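Local coordinates for protein apical membrane antigen 1 (Babesia divergens, PDB 4APM) that probably takes part in host-cell invasion at the parasite's moving junction, as the domain I-III region of a calcium-binding, membrane-anchored surface antigen, at residues G26-G34 and F257-E265; C361-R372 and E385-K396. All blocks are in the same frame, centred on the assembly; numbering follows the deposited sequence.

Interaction 1: G26-G34 and F257-E265; sequences GSGIYVDLG and FENAAADLE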
ATOM      1  N   GLY A  26       4.054  10.188  -1.555  1.00 24.86           N
ATOM      2  CA  GLY A  26       4.179  11.465  -2.275  1.00 21.15           C
ATOM      3  C   GLY A  26       4.174  11.350  -3.795  1.00 26.73           C
ATOM      4  O   GLY A  26       4.337  12.335  -4.499  1.00 28.64           O
ATOM      5  N   SER A  27       3.948  10.149  -4.316  1.00 26.38           N
ATOM      6  CA  SER A  27       3.897   9.969  -5.759  1.00 24.18           C
ATOM      7  C   SER A  27       2.842   8.898  -6.106  1.00 23.77           C
ATOM      8  O   SER A  27       2.043   8.491  -5.238  1.00 20.69           O
ATOM      9  CB  SER A  27       5.284   9.601  -6.284  1.00 23.96           C
ATOM     10  OG  SER A  27       5.259   9.458  -7.689  1.00 34.16           O
ATOM     11  N   GLY A  28       2.805   8.481  -7.363  1.00 19.83           N
ATOM     12  CA  GLY A  28       1.811   7.517  -7.799  1.00 22.50           C
ATOM     13  C   GLY A  28       2.182   6.132  -7.285  1.00 23.67           C
ATOM     14  O   GLY A  28       3.324   5.904  -6.933  1.00 21.98           O
ATOM     15  N   ILE A  29       1.204   5.227  -7.219  1.00 23.40           N
ATOM     16  CA  ILE A  29       1.377   3.922  -6.562  1.00 23.73           C
ATOM     17  C   ILE A  29       1.119   2.855  -7.613  1.00 22.16           C
ATOM     18  O   ILE A  29       1.996   2.073  -7.960  1.00 22.94           O
ATOM     19  CB  ILE A  29       0.402   3.768  -5.344  1.00 21.39           C
ATOM     20  CG1 ILE A  29       0.763   4.825  -4.281  1.00 20.84           C
ATOM     21  CG2 ILE A  29       0.496   2.360  -4.752  1.00 20.59           C
ATOM     22  CD1 ILE A  29      -0.209   4.950  -3.135  1.00 21.50           C
ATOM     23  N   TYR A  30      -0.073   2.889  -8.170  1.00 21.77           N
ATOM     24  CA  TYR A  30      -0.391   2.108  -9.355  1.00 24.66           C
ATOM     25  C   TYR A  30       0.657   2.329 -10.454  1.00 25.24           C
ATOM     26  O   TYR A  30       1.373   1.382 -10.858  1.00 23.09           O
ATOM     27  CB  TYR A  30      -1.787   2.490  -9.859  1.00 24.39           C
ATOM     28  CG  TYR A  30      -2.261   1.627 -10.984  1.00 25.24           C
ATOM     29  CD1 TYR A  30      -2.429   0.259 -10.798  1.00 24.95           C
ATOM     30  CD2 TYR A  30      -2.521   2.170 -12.253  1.00 26.38           C
ATOM     31  CE1 TYR A  30      -2.849  -0.550 -11.826  1.00 26.42           C
ATOM     32  CE2 TYR A  30      -2.966   1.373 -13.284  1.00 26.27           C
ATOM     33  CZ  TYR A  30      -3.143   0.012 -13.048  1.00 29.85           C
ATOM     34  OH  TYR A  30      -3.553  -0.824 -14.055  1.00 40.61           O
ATOM     35  N   VAL A  31       0.769   3.586 -10.907  1.00 23.69           N
ATOM     36  CA  VAL A  31       1.855   4.000 -11.811  1.00 22.90           C
ATOM     37  C   VAL A  31       2.605   5.168 -11.192  1.00 24.58           C
ATOM     38  O   VAL A  31       2.011   6.225 -10.868  1.00 21.95           O
ATOM     39  CB  VAL A  31       1.323   4.446 -13.201  1.00 26.01           C
ATOM     40  CG1 VAL A  31       2.450   5.066 -14.044  1.00 20.18           C
ATOM     41  CG2 VAL A  31       0.638   3.280 -13.916  1.00 21.79           C
ATOM     42  N   ASP A  32       3.901   4.956 -10.963  1.00 23.77           N
ATOM     43  CA  ASP A  32       4.732   5.969 -10.333  1.00 26.86           C
ATOM     44  C   ASP A  32       5.718   6.542 -11.373  1.00 30.02           C
ATOM     45  O   ASP A  32       6.639   5.843 -11.859  1.00 25.89           O
ATOM     46  CB  ASP A  32       5.453   5.419  -9.088  1.00 22.69           C
ATOM     47  CG  ASP A  32       6.440   6.421  -8.487  1.00 27.61           C
ATOM     48  OD1 ASP A  32       6.499   7.573  -8.984  1.00 27.66           O
ATOM     49  OD2 ASP A  32       7.152   6.079  -7.494  1.00 26.10           O
ATOM     50  N   LEU A  33       5.409   7.765 -11.795  1.00 27.33           N
ATOM     51  CA  LEU A  33       6.220   8.514 -12.733  1.00 31.90           C
ATOM     52  C   LEU A  33       6.317   9.951 -12.227  1.00 31.80           C
ATOM     53  O   LEU A  33       6.213  10.881 -12.998  1.00 35.58           O
ATOM     54  CB  LEU A  33       5.563   8.512 -14.130  1.00 27.73           C
ATOM     55  CG  LEU A  33       5.531   7.160 -14.844  1.00 29.13           C
ATOM     56  CD1 LEU A  33       4.745   7.196 -16.173  1.00 27.86           C
ATOM     57  CD2 LEU A  33       6.960   6.656 -15.039  1.00 24.64           C
ATOM     58  N   GLY A  34       6.517  10.112 -10.932  1.00 30.39           N
ATOM     59  CA  GLY A  34       6.270  11.367 -10.273  1.00 31.84           C
ATOM     60  C   GLY A  34       7.392  12.358 -10.439  1.00 32.65           C
ATOM     61  O   GLY A  34       7.247  13.516 -10.067  1.00 33.90           O
ATOM     62  N   PHE A 257      -5.900  -1.380  -5.595  1.00 22.55           N
ATOM     63  CA  PHE A 257      -4.645  -1.007  -6.266  1.00 26.02           C
ATOM     64  C   PHE A 257      -4.872  -0.437  -7.699  1.00 26.79           C
ATOM     65  O   PHE A 257      -4.247   0.541  -8.090  1.00 24.63           O
ATOM     66  CB  PHE A 257      -3.703  -2.212  -6.292  1.00 24.40           C
ATOM     67  CG  PHE A 257      -2.375  -1.948  -6.964  1.00 24.19           C
ATOM     68  CD1 PHE A 257      -1.381  -1.219  -6.319  1.00 22.05           C
ATOM     69  CD2 PHE A 257      -2.092  -2.499  -8.204  1.00 21.42           C
ATOM     70  CE1 PHE A 257      -0.135  -1.027  -6.920  1.00 21.87           C
ATOM     71  CE2 PHE A 257      -0.852  -2.301  -8.803  1.00 21.67           C
ATOM     72  CZ  PHE A 257       0.130  -1.567  -8.155  1.00 19.52           C
ATOM     73  N   GLU A 258      -5.795  -1.035  -8.447  1.00 25.43           N
ATOM     74  CA  GLU A 258      -6.094  -0.594  -9.805  1.00 29.82           C
ATOM     75  C   GLU A 258      -6.557   0.858  -9.845  1.00 27.66           C
ATOM     76  O   GLU A 258      -6.537   1.471 -10.905  1.00 27.33           O
ATOM     77  CB  GLU A 258      -7.215  -1.444 -10.402  1.00 28.47           C
ATOM     78  CG  GLU A 258      -6.853  -2.883 -10.621  1.00 38.68           C
ATOM     79  CD  GLU A 258      -7.922  -3.605 -11.421  1.00 42.27           C
ATOM     80  OE1 GLU A 258      -9.105  -3.177 -11.362  1.00 39.98           O
ATOM     81  OE2 GLU A 258      -7.567  -4.571 -12.134  1.00 43.50           O
ATOM     82  N   ASN A 259      -7.055   1.354  -8.703  1.00 24.29           N
ATOM     83  CA  ASN A 259      -7.689   2.669  -8.597  1.00 23.06           C
ATOM     84  C   ASN A 259      -6.855   3.608  -7.766  1.00 24.67           C
ATOM     85  O   ASN A 259      -7.291   4.725  -7.438  1.00 27.26           O
ATOM     86  CB  ASN A 259      -9.077   2.512  -7.972  1.00 25.92           C
ATOM     87  CG  ASN A 259     -10.037   1.759  -8.886  1.00 28.65           C
ATOM     88  OD1 ASN A 259     -10.345   0.569  -8.676  1.00 31.85           O
ATOM     89  ND2 ASN A 259     -10.415   2.405  -9.968  1.00 28.55           N
ATOM     90  N   ALA A 260      -5.671   3.131  -7.368  1.00 23.05           N
ATOM     91  CA  ALA A 260      -4.800   3.871  -6.476  1.00 23.27           C
ATOM     92  C   ALA A 260      -4.159   4.992  -7.281  1.00 24.07           C
ATOM     93  O   ALA A 260      -4.324   5.065  -8.501  1.00 22.93           O
ATOM     94  CB  ALA A 260      -3.723   2.945  -5.870  1.00 20.17           C
ATOM     95  N   ALA A 261      -3.447   5.865  -6.581  1.00 25.48           N
ATOM     96  CA  ALA A 261      -2.679   6.949  -7.198  1.00 24.87           C
ATOM     97  C   ALA A 261      -1.903   6.453  -8.418  1.00 26.20           C
ATOM     98  O   ALA A 261      -1.135   5.483  -8.323  1.00 24.84           O
ATOM     99  CB  ALA A 261      -1.723   7.543  -6.178  1.00 23.13           C
ATOM    100  N   ALA A 262      -2.068   7.170  -9.536  1.00 23.62           N
ATOM    101  CA  ALA A 262      -1.499   6.801 -10.831  1.00 26.46           C
ATOM    102  C   ALA A 262      -1.018   8.066 -11.519  1.00 27.84           C
ATOM    103  O   ALA A 262      -1.798   8.978 -11.736  1.00 28.38           O
ATOM    104  CB  ALA A 262      -2.564   6.104 -11.711  1.00 24.18           C
ATOM    105  N   ASP A 263       0.261   8.121 -11.871  1.00 29.52           N
ATOM    106  CA  ASP A 263       0.823   9.301 -12.514  1.00 30.54           C
ATOM    107  C   ASP A 263       0.642   9.322 -14.070  1.00 35.80           C
ATOM    108  O   ASP A 263       1.447   9.912 -14.793  1.00 41.42           O
ATOM    109  CB  ASP A 263       2.301   9.431 -12.153  1.00 26.99           C
ATOM    110  CG  ASP A 263       2.531   9.656 -10.656  1.00 27.95           C
ATOM    111  OD1 ASP A 263       1.636  10.184  -9.967  1.00 26.73           O
ATOM    112  OD2 ASP A 263       3.627   9.299 -10.163  1.00 27.45           O
ATOM    113  N   LEU A 264      -0.401   8.690 -14.583  1.00 36.69           N
ATOM    114  CA  LEU A 264      -0.824   8.946 -15.965  1.00 44.97           C
ATOM    115  C   LEU A 264      -2.266   8.504 -16.190  1.00 49.70           C
ATOM    116  O   LEU A 264      -2.905   7.985 -15.264  1.00 43.86           O
ATOM    117  CB  LEU A 264       0.142   8.320 -16.984  1.00 43.09           C
ATOM    118  CG  LEU A 264       0.068   6.857 -17.426  1.00 46.09           C
ATOM    119  CD1 LEU A 264       1.393   6.460 -18.074  1.00 46.55           C
ATOM    120  CD2 LEU A 264      -0.261   5.926 -16.274  1.00 43.65           C
ATOM    121  N   GLU A 265      -2.801   8.822 -17.372  0.60 52.12           N
ATOM    122  CA  GLU A 265      -4.133   8.369 -17.798  0.60 54.67           C
ATOM    123  C   GLU A 265      -4.143   6.873 -18.123  1.00 58.15           C
ATOM    124  O   GLU A 265      -4.882   6.091 -17.514  1.00 60.12           O
ATOM    125  CB  GLU A 265      -4.608   9.160 -19.020  0.60 54.92           C
ATOM    126  CG  GLU A 265      -3.495   9.811 -19.841  0.60 63.64           C
ATOM    127  CD  GLU A 265      -2.541   8.812 -20.495  0.60 65.30           C
ATOM    128  OE1 GLU A 265      -2.934   7.646 -20.725  0.60 64.58           O
ATOM    129  OE2 GLU A 265      -1.391   9.205 -20.797  0.60 64.28           O
TER
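Y30 and F257 meet as an offset edge-to-face pair: the edge of Y30, led by CD1, enters over the face of F257, with centroids 5.4 Å apart and planes at 71°. Because CG of Y30 stands anti to its own N (chi1 -174°), the ring swings over the type I turn F257-A260 as the first bump, filling the hollow between that turn and the F257 ring; E258 O covers one of its faces and the methyl of A262 sits at its edge. The second bump is D263, whose carboxylate fills the bend of 26-34. Its OD2 accepts from G28 N at 3.0 Å, on the syn side but tilted out of the carboxylate plane, and from L33 N at 2.9 Å through the anti lone pair, so one oxygen joins the two limbs of the loop. The other oxygen, OD1, is bonded to S309. D32 OD1 comes within 3.6 Å of D263 OD2; it is already gripped by S27 OG, by G34 N, which closes an Asx turn, and by T48 N from outside the two segments, and these donors probably offset the like charge. Main-chain bonds run alongside: I29 N reaches A261 O at 2.6 Å, and D263 N meets V31 O at 2.8 Å. Past D263, L264 CD2 slots beside both methyls of V31, 3.6 Å from V31 CG1, the two side chains crossing at about a right angle. The contact is mostly buried and joins the loop between helix 21-24 and strand 35-39 to the one leaving helix 249-257, with P193 of strand 191-195 touching Y30, V31 and F257.

Interaction 2: C361-R372 and E385-K396; sequences CDIVTNGYIEPR and EVTTALSREALK
T387 turns its methyl CG2 anti to the carbonyl carbon and Y368 does the same with CG (chi1 -65°), which lays the two side chains side by side, pointing the same way. CG2 consequently stands over the face of the Y368 ring, 3.4 Å from its centroid and 13° off the normal, a CH-pi contact. The opposite face lies under R372 NH2, and CB of E385 is at the ring's edge. N366 sends its amide across to K396: OD1 accepts from K396 N at 3.0 Å, the donor standing well above the carbonyl plane, while ND2 is held by S234. T387 OG1 is bonded to K396 O at 2.7 Å, nearly along the carbonyl axis, which ties the end of the 385-396 loop back to its strand.

The backbones are antiparallel. G367 and T388 form the hydrogen-bonded pair, G367 N to T388 O at 2.8 Å and T388 N to G367 O at 2.7 Å; Y368 and T387 form the non-hydrogen-bonded pair. Beyond them the bond from I369 N to V386 O is weak, at 3.5 Å, and a water linking E370 N with V386 O continues the connection. At the other end, V364 CG1 packs 3.8 Å from A394 CB, and L390 CD2 lies against C361 O, beside the disulfide to C409.

R372 and E385 pair their opposite charges, but the bond from R372 NH1 to E385 OE2 is weak and the detailed geometry is doubtful. The chemistry thus divides: two close backbone bonds and a buried amide fix the middle of the strand pair, whereas from I369 onward the link rests on a weak bond, a water and opposite charges.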
ATOM      1  N   CYS A 361      -3.908  -1.525  20.519  1.00 43.91           N
ATOM      2  CA  CYS A 361      -4.792  -1.561  21.690  1.00 42.97           C
ATOM      3  C   CYS A 361      -4.627  -0.383  22.612  1.00 43.58           C
ATOM      4  O   CYS A 361      -5.570   0.008  23.294  1.00 45.35           O
ATOM      5  CB  CYS A 361      -4.558  -2.839  22.473  1.00 41.93           C
ATOM      6  SG  CYS A 361      -4.421  -4.256  21.385  1.00 49.41           S
ATOM      7  N   ASP A 362      -3.438   0.201  22.629  1.00 43.79           N
ATOM      8  CA  ASP A 362      -3.171   1.301  23.546  1.00 46.65           C
ATOM      9  C   ASP A 362      -3.795   2.638  23.137  1.00 47.09           C
ATOM     10  O   ASP A 362      -3.773   3.581  23.914  1.00 52.70           O
ATOM     11  CB  ASP A 362      -1.664   1.470  23.767  1.00 51.65           C
ATOM     12  CG  ASP A 362      -0.901   1.653  22.465  0.60 52.13           C
ATOM     13  OD1 ASP A 362      -1.185   0.919  21.491  0.60 51.75           O
ATOM     14  OD2 ASP A 362      -0.004   2.519  22.423  0.60 55.76           O
ATOM     15  N   ILE A 363      -4.307   2.748  21.914  1.00 47.79           N
ATOM     16  CA  ILE A 363      -4.886   4.031  21.454  1.00 44.34           C
ATOM     17  C   ILE A 363      -6.417   3.941  21.467  1.00 44.52           C
ATOM     18  O   ILE A 363      -7.015   3.187  20.699  1.00 45.73           O
ATOM     19  CB  ILE A 363      -4.361   4.439  20.053  1.00 44.29           C
ATOM     20  CG1 ILE A 363      -2.845   4.660  20.079  1.00 47.00           C
ATOM     21  CG2 ILE A 363      -5.049   5.699  19.541  1.00 42.66           C
ATOM     22  CD1 ILE A 363      -2.201   4.652  18.700  1.00 44.58           C
ATOM     23  N   VAL A 364      -7.043   4.650  22.399  1.00 49.34           N
ATOM     24  CA  VAL A 364      -8.420   4.335  22.790  1.00 46.56           C
ATOM     25  C   VAL A 364      -9.352   5.499  22.451  1.00 46.95           C
ATOM     26  O   VAL A 364      -9.096   6.637  22.832  1.00 50.28           O
ATOM     27  CB  VAL A 364      -8.529   3.940  24.293  1.00 49.12           C
ATOM     28  CG1 VAL A 364      -9.945   3.497  24.638  1.00 50.36           C
ATOM     29  CG2 VAL A 364      -7.551   2.821  24.632  1.00 47.01           C
ATOM     30  N   THR A 365     -10.388   5.209  21.667  1.00 43.28           N
ATOM     31  CA  THR A 365     -11.384   6.202  21.248  1.00 44.27           C
ATOM     32  C   THR A 365     -12.702   5.469  20.964  1.00 41.80           C
ATOM     33  O   THR A 365     -12.708   4.265  20.765  1.00 42.64           O
ATOM     34  CB  THR A 365     -10.960   6.957  19.955  1.00 49.08           C
ATOM     35  OG1 THR A 365     -10.684   6.014  18.910  1.00 46.47           O
ATOM     36  CG2 THR A 365      -9.732   7.827  20.196  1.00 48.36           C
ATOM     37  N   ASN A 366     -13.813   6.194  20.955  1.00 44.09           N
ATOM     38  CA  ASN A 366     -15.085   5.626  20.516  1.00 45.34           C
ATOM     39  C   ASN A 366     -15.248   5.644  18.965  1.00 42.36           C
ATOM     40  O   ASN A 366     -15.025   6.676  18.324  1.00 36.70           O
ATOM     41  CB  ASN A 366     -16.251   6.367  21.197  1.00 46.88           C
ATOM     42  CG  ASN A 366     -17.610   5.870  20.731  1.00 45.68           C
ATOM     43  OD1 ASN A 366     -18.025   4.763  21.074  1.00 42.26           O
ATOM     44  ND2 ASN A 366     -18.272   6.657  19.881  1.00 44.40           N
ATOM     45  N   GLY A 367     -15.630   4.509  18.377  1.00 38.89           N
ATOM     46  CA  GLY A 367     -15.762   4.426  16.921  1.00 39.44           C
ATOM     47  C   GLY A 367     -17.157   4.077  16.427  1.00 43.77           C
ATOM     48  O   GLY A 367     -17.862   3.276  17.056  1.00 46.82           O
ATOM     49  N   TYR A 368     -17.561   4.673  15.302  1.00 40.81           N
ATOM     50  CA  TYR A 368     -18.709   4.169  14.539  1.00 41.10           C
ATOM     51  C   TYR A 368     -18.251   3.254  13.426  1.00 42.37           C
ATOM     52  O   TYR A 368     -17.446   3.663  12.596  1.00 41.26           O
ATOM     53  CB  TYR A 368     -19.532   5.319  13.967  1.00 43.40           C
ATOM     54  CG  TYR A 368     -20.168   6.150  15.040  1.00 47.18           C
ATOM     55  CD1 TYR A 368     -19.392   6.978  15.852  1.00 47.91           C
ATOM     56  CD2 TYR A 368     -21.529   6.025  15.329  1.00 49.86           C
ATOM     57  CE1 TYR A 368     -19.959   7.705  16.886  1.00 51.31           C
ATOM     58  CE2 TYR A 368     -22.111   6.763  16.345  1.00 53.65           C
ATOM     59  CZ  TYR A 368     -21.319   7.601  17.123  1.00 56.73           C
ATOM     60  OH  TYR A 368     -21.883   8.323  18.152  1.00 57.46           O
ATOM     61  N   ILE A 369     -18.734   2.009  13.426  1.00 40.17           N
ATOM     62  CA  ILE A 369     -18.367   1.049  12.382  1.00 40.96           C
ATOM     63  C   ILE A 369     -18.944   1.376  10.987  1.00 46.41           C
ATOM     64  O   ILE A 369     -18.311   1.085   9.968  1.00 44.14           O
ATOM     65  CB  ILE A 369     -18.711  -0.413  12.759  1.00 44.15           C
ATOM     66  CG1 ILE A 369     -20.216  -0.605  12.937  1.00 43.80           C
ATOM     67  CG2 ILE A 369     -17.924  -0.869  13.982  1.00 40.26           C
ATOM     68  CD1 ILE A 369     -20.639  -2.057  12.975  1.00 45.23           C
ATOM     69  N   GLU A 370     -20.150   1.945  10.945  1.00 45.88           N
ATOM     70  CA  GLU A 370     -20.821   2.252   9.676  1.00 47.06           C
ATOM     71  C   GLU A 370     -20.555   3.692   9.280  1.00 45.95           C
ATOM     72  O   GLU A 370     -20.640   4.595  10.108  1.00 41.43           O
ATOM     73  CB  GLU A 370     -22.342   2.039   9.775  1.00 52.93           C
ATOM     74  CG  GLU A 370     -22.828   0.615   9.560  1.00 52.31           C
ATOM     75  CD  GLU A 370     -22.682   0.152   8.122  1.00 66.68           C
ATOM     76  OE1 GLU A 370     -23.213   0.829   7.210  1.00 67.28           O
ATOM     77  OE2 GLU A 370     -22.037  -0.898   7.903  1.00 74.23           O
ATOM     78  N   PRO A 371     -20.271   3.917   7.991  1.00 47.98           N
ATOM     79  CA  PRO A 371     -20.195   5.251   7.408  1.00 49.76           C
ATOM     80  C   PRO A 371     -21.461   6.072   7.620  1.00 55.20           C
ATOM     81  O   PRO A 371     -22.486   5.550   8.042  1.00 62.90           O
ATOM     82  CB  PRO A 371     -20.028   4.960   5.919  1.00 49.50           C
ATOM     83  CG  PRO A 371     -19.339   3.640   5.874  1.00 47.77           C
ATOM     84  CD  PRO A 371     -19.930   2.868   7.015  1.00 45.63           C
ATOM     85  N   ARG A 372     -21.410   7.344   7.265  1.00 61.25           N
ATOM     86  CA  ARG A 372     -22.635   8.115   7.089  1.00 59.63           C
ATOM     87  C   ARG A 372     -22.620   8.863   5.744  1.00 54.92           C
ATOM     88  O   ARG A 372     -22.351  10.069   5.698  1.00 57.50           O
ATOM     89  CB  ARG A 372     -22.828   9.083   8.263  1.00 60.36           C
ATOM     90  CG  ARG A 372     -22.051   8.710   9.513  1.00 65.51           C
ATOM     91  CD  ARG A 372     -22.908   8.881  10.754  1.00 76.47           C
ATOM     92  NE  ARG A 372     -22.180   9.534  11.834  1.00 79.15           N
ATOM     93  CZ  ARG A 372     -22.689   9.774  13.036  1.00 83.66           C
ATOM     94  NH1 ARG A 372     -23.936   9.417  13.309  1.00 87.42           N
ATOM     95  NH2 ARG A 372     -21.956  10.376  13.965  1.00 83.07           N
ATOM     96  N   GLU A 385     -27.029   3.166  15.269  1.00 56.45           N
ATOM     97  CA  GLU A 385     -25.629   3.256  14.869  1.00 54.97           C
ATOM     98  C   GLU A 385     -24.704   2.584  15.879  1.00 49.85           C
ATOM     99  O   GLU A 385     -24.340   3.179  16.881  1.00 55.66           O
ATOM    100  CB  GLU A 385     -25.223   4.715  14.688  1.00 51.34           C
ATOM    101  CG  GLU A 385     -25.822   5.388  13.465  1.00 54.75           C
ATOM    102  CD  GLU A 385     -25.263   6.782  13.272  1.00 63.25           C
ATOM    103  OE1 GLU A 385     -24.433   7.196  14.106  1.00 66.54           O
ATOM    104  OE2 GLU A 385     -25.646   7.469  12.301  1.00 67.84           O
ATOM    105  N   VAL A 386     -24.338   1.339  15.602  1.00 41.66           N
ATOM    106  CA  VAL A 386     -23.337   0.625  16.374  1.00 42.88           C
ATOM    107  C   VAL A 386     -22.038   1.418  16.588  1.00 47.95           C
ATOM    108  O   VAL A 386     -21.440   1.936  15.632  1.00 47.92           O
ATOM    109  CB  VAL A 386     -23.035  -0.716  15.707  1.00 40.49           C
ATOM    110  CG1 VAL A 386     -22.042  -1.517  16.528  1.00 42.44           C
ATOM    111  CG2 VAL A 386     -24.335  -1.490  15.503  1.00 36.86           C
ATOM    112  N   THR A 387     -21.636   1.545  17.851  1.00 45.81           N
ATOM    113  CA  THR A 387     -20.328   2.093  18.209  1.00 41.39           C
ATOM    114  C   THR A 387     -19.459   0.989  18.803  1.00 43.16           C
ATOM    115  O   THR A 387     -19.983  -0.011  19.296  1.00 42.39           O
ATOM    116  CB  THR A 387     -20.451   3.238  19.216  1.00 43.55           C
ATOM    117  OG1 THR A 387     -21.442   2.910  20.197  1.00 49.36           O
ATOM    118  CG2 THR A 387     -20.833   4.524  18.521  1.00 40.42           C
ATOM    119  N   THR A 388     -18.135   1.115  18.661  1.00 42.19           N
ATOM    120  CA  THR A 388     -17.201   0.206  19.346  1.00 39.29           C
ATOM    121  C   THR A 388     -16.120   0.994  20.090  1.00 42.27           C
ATOM    122  O   THR A 388     -15.901   2.182  19.820  1.00 42.95           O
ATOM    123  CB  THR A 388     -16.497  -0.797  18.396  1.00 42.23           C
ATOM    124  OG1 THR A 388     -15.570  -0.103  17.554  1.00 45.94           O
ATOM    125  CG2 THR A 388     -17.480  -1.585  17.544  1.00 36.89           C
ATOM    126  N   ALA A 389     -15.429   0.314  21.003  1.00 42.11           N
ATOM    127  CA  ALA A 389     -14.367   0.928  21.807  1.00 45.73           C
ATOM    128  C   ALA A 389     -13.593  -0.151  22.561  1.00 41.90           C
ATOM    129  O   ALA A 389     -14.118  -1.228  22.813  1.00 48.73           O
ATOM    130  CB  ALA A 389     -14.950   1.952  22.776  1.00 44.63           C
ATOM    131  N   LEU A 390     -12.325   0.118  22.861  1.00 46.45           N
ATOM    132  CA  LEU A 390     -11.459  -0.833  23.582  1.00 46.71           C
ATOM    133  C   LEU A 390     -11.717  -0.848  25.104  1.00 44.32           C
ATOM    134  O   LEU A 390     -11.208  -1.711  25.811  1.00 44.14           O
ATOM    135  CB  LEU A 390      -9.997  -0.468  23.334  1.00 50.90           C
ATOM    136  CG  LEU A 390      -9.114  -1.310  22.413  1.00 51.79           C
ATOM    137  CD1 LEU A 390      -9.887  -2.393  21.694  1.00 52.77           C
ATOM    138  CD2 LEU A 390      -8.389  -0.399  21.440  1.00 45.88           C
ATOM    139  N   SER A 391     -12.457   0.148  25.595  1.00 46.02           N
ATOM    140  CA  SER A 391     -12.829   0.247  27.006  1.00 51.77           C
ATOM    141  C   SER A 391     -14.306   0.617  27.164  1.00 56.95           C
ATOM    142  O   SER A 391     -14.874   1.335  26.319  1.00 60.30           O
ATOM    143  CB  SER A 391     -11.971   1.297  27.705  1.00 46.88           C
ATOM    144  OG  SER A 391     -12.492   2.588  27.459  1.00 49.56           O
ATOM    145  N   ARG A 392     -14.909   0.160  28.270  1.00 57.65           N
ATOM    146  CA  ARG A 392     -16.321   0.431  28.589  1.00 52.33           C
ATOM    147  C   ARG A 392     -16.546   1.920  28.860  1.00 49.09           C
ATOM    148  O   ARG A 392     -17.577   2.496  28.489  1.00 46.78           O
ATOM    149  CB  ARG A 392     -16.749  -0.405  29.806  1.00 55.95           C
ATOM    150  CG  ARG A 392     -18.212  -0.844  29.813  1.00 61.97           C
ATOM    151  CD  ARG A 392     -18.397  -2.115  30.652  1.00 69.77           C
ATOM    152  NE  ARG A 392     -19.499  -2.967  30.175  1.00 66.72           N
ATOM    153  CZ  ARG A 392     -19.437  -4.299  30.096  1.00 69.92           C
ATOM    154  NH1 ARG A 392     -18.328  -4.936  30.443  1.00 64.18           N
ATOM    155  NH2 ARG A 392     -20.475  -4.997  29.645  1.00 69.32           N
ATOM    156  N   GLU A 393     -15.560   2.548  29.486  1.00 50.21           N
ATOM    157  CA  GLU A 393     -15.626   3.968  29.801  1.00 57.98           C
ATOM    158  C   GLU A 393     -15.576   4.853  28.543  1.00 65.55           C
ATOM    159  O   GLU A 393     -16.268   5.882  28.471  1.00 61.83           O
ATOM    160  CB  GLU A 393     -14.502   4.350  30.779  1.00 67.08           C
ATOM    161  CG  GLU A 393     -13.205   3.558  30.600  1.00 72.11           C
ATOM    162  CD  GLU A 393     -13.059   2.378  31.566  1.00 69.88           C
ATOM    163  OE1 GLU A 393     -12.739   2.608  32.754  1.00 77.82           O
ATOM    164  OE2 GLU A 393     -13.201   1.215  31.129  1.00 64.28           O
ATOM    165  N   ALA A 394     -14.774   4.445  27.554  1.00 59.93           N
ATOM    166  CA  ALA A 394     -14.636   5.202  26.298  1.00 60.74           C
ATOM    167  C   ALA A 394     -15.837   5.029  25.356  1.00 55.56           C
ATOM    168  O   ALA A 394     -16.229   5.965  24.652  1.00 49.05           O
ATOM    169  CB  ALA A 394     -13.344   4.829  25.588  1.00 61.01           C
ATOM    170  N   LEU A 395     -16.417   3.832  25.357  1.00 52.35           N
ATOM    171  CA  LEU A 395     -17.600   3.545  24.550  1.00 57.33           C
ATOM    172  C   LEU A 395     -18.772   4.492  24.826  1.00 61.19           C
ATOM    173  O   LEU A 395     -19.281   4.548  25.942  1.00 64.76           O
ATOM    174  CB  LEU A 395     -18.050   2.104  24.779  1.00 53.68           C
ATOM    175  CG  LEU A 395     -19.315   1.689  24.032  1.00 55.79           C
ATOM    176  CD1 LEU A 395     -19.074   1.685  22.520  1.00 56.33           C
ATOM    177  CD2 LEU A 395     -19.755   0.317  24.517  1.00 55.14           C
ATOM    178  N   LYS A 396     -19.209   5.214  23.798  1.00 57.68           N
ATOM    179  CA  LYS A 396     -20.466   5.941  23.851  1.00 56.60           C
ATOM    180  C   LYS A 396     -21.605   5.000  23.465  1.00 62.76           C
ATOM    181  O   LYS A 396     -21.574   4.381  22.400  1.00 66.10           O
ATOM    182  CB  LYS A 396     -20.411   7.180  22.951  1.00 61.08           C
ATOM    183  CG  LYS A 396     -19.199   8.057  23.249  1.00 60.28           C
ATOM    184  CD  LYS A 396     -19.234   9.429  22.580  1.00 60.54           C
ATOM    185  CE  LYS A 396     -17.968  10.210  22.935  1.00 56.10           C
ATOM    186  NZ  LYS A 396     -18.149  11.692  23.002  1.00 60.02           N
TER
HETATM  187  O   HOH W   1     -22.099   2.561  13.050  1.00 41.28           O

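In the fold
Interactions 1 and 2 lie on opposite sides of the chain's centre, with their own centres about 33 Å apart and their nearest atoms about 17 Å apart, so neither touches the other. They follow in series: interaction 1 closes at 265 before interaction 2 opens at 361. The first ties loops separated by more than 220 residues, bringing the N-terminal part of the chain against the region after helix 249-257. Interaction 2 is local, pairing strands 367-368 and 387-389 inside the seven-stranded mixed sheet, between strands 234-237 and 410-416. One contact therefore joins parts of the ectodomain far apart in the sequence, while the other builds the sheet nearer the C-terminal end.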